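Local coordinates for peptidoglycan-N-acetylglucosamine deacetylase BC_1960 (Bacillus cereus, PDB 4L1G), which uses zinc to remove the acetyl group from N-acetylglucosamine residues of peptidoglycan, and also acts on soluble chitin substrates, at residues Asn210-Asn215 / Pro244-Lys249. Residues are numbered along the deposited sequence; the frame is centred on the assembly and turned at random.
Sequences NNVLGN and PQLKTK
L213 reaches from helix 205-215 onto helix 233-248 and meets three residues there: L246 on the inner side, Q245 and K249 toward solvent. The two helix segments run nearly parallel, crossing at -19° with axes 10.6 Å apart, and the leucines make the main apolar contact between them. Their side chains point opposite ways and lie alongside one another, and the closest carbons are CD1 of L213 and CD2 of L246, 3.8 Å apart. Deeper in, V212 turns CG1 anti to its own backbone nitrogen (chi1 171°) and meets CD1 of L246 more loosely, at 4.2 Å. V212 and L246 are buried, whereas L213 keeps part of its surface toward solvent; together they form the tightly packed half.

The outer side is polar and more open. The Q245 chain runs roughly perpendicular to L213, its OE1 lying 3.6 Å from CG of L213, so an amide oxygen rests against hydrocarbon. K249, one turn on from Q245, is extended as far as CD, which lies 3.9 Å from CD1 of L213; the bend at chi3 (62°) then sets the course of CE and NZ. A water accepts from NZ of K249 at 2.6 Å and donates to the carbonyl O of L213 at 2.8 Å, a polar link where no direct hydrogen bond joins the segments.

The pair belongs to the outer helices of the NodB-type deacetylase barrel, whose parallel strands include 221-225 and 252-253. Beneath the contact, V212 rests on T197, while L246 touches S216, A251 and F253, tying the two helices to the loops and to strand 252-253.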
ATOM      1  N   ASN A 210      10.828  -1.724  16.522  1.00 22.67           N
ATOM      2  CA  ASN A 210      10.231  -2.159  17.780  1.00 23.23           C
ATOM      3  C   ASN A 210       8.711  -2.066  17.736  1.00 22.69           C
ATOM      4  O   ASN A 210       8.006  -2.902  18.303  1.00 22.02           O
ATOM      5  CB  ASN A 210      10.774  -1.343  18.956  1.00 25.24           C
ATOM      6  CG  ASN A 210      12.259  -1.560  19.185  1.00 25.58           C
ATOM      7  OD1 ASN A 210      12.842  -2.532  18.701  1.00 24.49           O
ATOM      8  ND2 ASN A 210      12.877  -0.653  19.933  1.00 26.93           N
ATOM      9  N   ASN A 211       8.218  -1.040  17.054  1.00 27.71           N
ATOM     10  CA  ASN A 211       6.790  -0.856  16.853  1.00 26.62           C
ATOM     11  C   ASN A 211       6.201  -1.995  16.025  1.00 23.91           C
ATOM     12  O   ASN A 211       5.245  -2.647  16.447  1.00 22.79           O
ATOM     13  CB  ASN A 211       6.532   0.494  16.180  1.00 27.17           C
ATOM     14  CG  ASN A 211       5.069   0.716  15.837  1.00 25.32           C
ATOM     15  OD1 ASN A 211       4.175   0.105  16.423  1.00 24.26           O
ATOM     16  ND2 ASN A 211       4.821   1.605  14.882  1.00 24.85           N
ATOM     17  N   VAL A 212       6.781  -2.230  14.851  1.00 12.96           N
ATOM     18  CA  VAL A 212       6.300  -3.268  13.942  1.00 11.54           C
ATOM     19  C   VAL A 212       6.342  -4.661  14.567  1.00 11.61           C
ATOM     20  O   VAL A 212       5.366  -5.403  14.500  1.00 11.09           O
ATOM     21  CB  VAL A 212       7.094  -3.277  12.613  1.00 11.42           C
ATOM     22  CG1 VAL A 212       6.737  -4.497  11.780  1.00 10.80           C
ATOM     23  CG2 VAL A 212       6.830  -2.004  11.828  1.00 11.26           C
ATOM     24  N   LEU A 213       7.471  -5.009  15.179  1.00 17.29           N
ATOM     25  CA  LEU A 213       7.638  -6.332  15.779  1.00 16.90           C
ATOM     26  C   LEU A 213       6.727  -6.545  16.983  1.00 17.38           C
ATOM     27  O   LEU A 213       6.366  -7.678  17.306  1.00 16.64           O
ATOM     28  CB  LEU A 213       9.097  -6.567  16.181  1.00 18.03           C
ATOM     29  CG  LEU A 213       9.955  -7.355  15.190  1.00 16.91           C
ATOM     30  CD1 LEU A 213       9.412  -8.768  15.024  1.00 15.54           C
ATOM     31  CD2 LEU A 213      10.021  -6.646  13.847  1.00 16.23           C
ATOM     32  N   GLY A 214       6.362  -5.454  17.646  1.00 16.79           N
ATOM     33  CA  GLY A 214       5.510  -5.534  18.814  1.00 17.33           C
ATOM     34  C   GLY A 214       4.038  -5.646  18.470  1.00 15.58           C
ATOM     35  O   GLY A 214       3.237  -6.070  19.302  1.00 15.37           O
ATOM     36  N   ASN A 215       3.677  -5.271  17.244  1.00 19.78           N
ATOM     37  CA  ASN A 215       2.268  -5.219  16.855  1.00 18.17           C
ATOM     38  C   ASN A 215       1.905  -6.049  15.624  1.00 16.45           C
ATOM     39  O   ASN A 215       0.779  -5.966  15.131  1.00 15.49           O
ATOM     40  CB  ASN A 215       1.824  -3.767  16.649  1.00 18.52           C
ATOM     41  CG  ASN A 215       1.949  -2.935  17.912  1.00 20.58           C
ATOM     42  OD1 ASN A 215       1.081  -2.976  18.786  1.00 20.35           O
ATOM     43  ND2 ASN A 215       3.033  -2.173  18.017  1.00 22.36           N
ATOM     44  N   PRO A 244      14.167  -9.516   8.517  1.00 15.12           N
ATOM     45  CA  PRO A 244      14.719 -10.754   9.080  1.00 15.72           C
ATOM     46  C   PRO A 244      14.146 -11.109  10.454  1.00 15.59           C
ATOM     47  O   PRO A 244      13.989 -12.295  10.753  1.00 15.70           O
ATOM     48  CB  PRO A 244      16.219 -10.455   9.184  1.00 16.91           C
ATOM     49  CG  PRO A 244      16.302  -8.980   9.288  1.00 16.94           C
ATOM     50  CD  PRO A 244      15.186  -8.451   8.437  1.00 15.86           C
ATOM     51  N   GLN A 245      13.834 -10.108  11.273  1.00 17.11           N
ATOM     52  CA  GLN A 245      13.287 -10.374  12.604  1.00 17.13           C
ATOM     53  C   GLN A 245      11.902 -11.017  12.554  1.00 16.21           C
ATOM     54  O   GLN A 245      11.573 -11.855  13.392  1.00 16.39           O
ATOM     55  CB  GLN A 245      13.266  -9.106  13.465  1.00 17.76           C
ATOM     56  CG  GLN A 245      14.637  -8.692  13.985  1.00 19.11           C
ATOM     57  CD  GLN A 245      14.577  -7.501  14.925  1.00 20.17           C
ATOM     58  OE1 GLN A 245      13.548  -7.234  15.544  1.00 20.47           O
ATOM     59  NE2 GLN A 245      15.685  -6.776  15.032  1.00 21.29           N
ATOM     60  N   LEU A 246      11.096 -10.631  11.571  1.00 13.74           N
ATOM     61  CA  LEU A 246       9.788 -11.251  11.385  1.00 12.99           C
ATOM     62  C   LEU A 246       9.926 -12.650  10.789  1.00 13.15           C
ATOM     63  O   LEU A 246       9.208 -13.572  11.179  1.00 13.04           O
ATOM     64  CB  LEU A 246       8.878 -10.377  10.516  1.00 12.19           C
ATOM     65  CG  LEU A 246       8.085  -9.303  11.266  1.00 11.88           C
ATOM     66  CD1 LEU A 246       7.367  -8.364  10.306  1.00 11.25           C
ATOM     67  CD2 LEU A 246       7.095  -9.946  12.234  1.00 11.72           C
ATOM     68  N   LYS A 247      10.856 -12.801   9.847  1.00 13.52           N
ATOM     69  CA  LYS A 247      11.129 -14.098   9.233  1.00 13.86           C
ATOM     70  C   LYS A 247      11.558 -15.126  10.272  1.00 14.56           C
ATOM     71  O   LYS A 247      11.224 -16.304  10.161  1.00 14.69           O
ATOM     72  CB  LYS A 247      12.209 -13.975   8.156  1.00 14.37           C
ATOM     73  CG  LYS A 247      11.735 -13.373   6.843  1.00 13.82           C
ATOM     74  CD  LYS A 247      12.868 -13.352   5.826  1.00 14.51           C
ATOM     75  CE  LYS A 247      12.395 -12.884   4.460  1.00 14.10           C
ATOM     76  NZ  LYS A 247      13.503 -12.908   3.466  1.00 14.91           N
ATOM     77  N   THR A 248      12.301 -14.669  11.277  1.00 15.16           N
ATOM     78  CA  THR A 248      12.772 -15.533  12.356  1.00 15.96           C
ATOM     79  C   THR A 248      11.598 -16.126  13.132  1.00 15.60           C
ATOM     80  O   THR A 248      11.651 -17.270  13.582  1.00 16.12           O
ATOM     81  CB  THR A 248      13.707 -14.766  13.319  1.00 16.68           C
ATOM     82  OG1 THR A 248      14.853 -14.301  12.597  1.00 17.20           O
ATOM     83  CG2 THR A 248      14.172 -15.659  14.460  1.00 17.61           C
ATOM     84  N   LYS A 249      10.529 -15.347  13.264  1.00 17.09           N
ATOM     85  CA  LYS A 249       9.329 -15.801  13.961  1.00 16.70           C
ATOM     86  C   LYS A 249       8.434 -16.648  13.058  1.00 16.26           C
ATOM     87  O   LYS A 249       7.324 -17.016  13.442  1.00 15.99           O
ATOM     88  CB  LYS A 249       8.548 -14.607  14.513  1.00 16.20           C
ATOM     89  CG  LYS A 249       9.351 -13.739  15.469  1.00 16.78           C
ATOM     90  CD  LYS A 249       8.586 -12.483  15.868  1.00 16.74           C
ATOM     91  CE  LYS A 249       7.303 -12.821  16.606  1.00 16.71           C
ATOM     92  NZ  LYS A 249       6.659 -11.605  17.177  1.00 17.08           N
TER
HETATM   93  O   HOH W   1       5.555  -9.775  15.617  1.00 14.85           O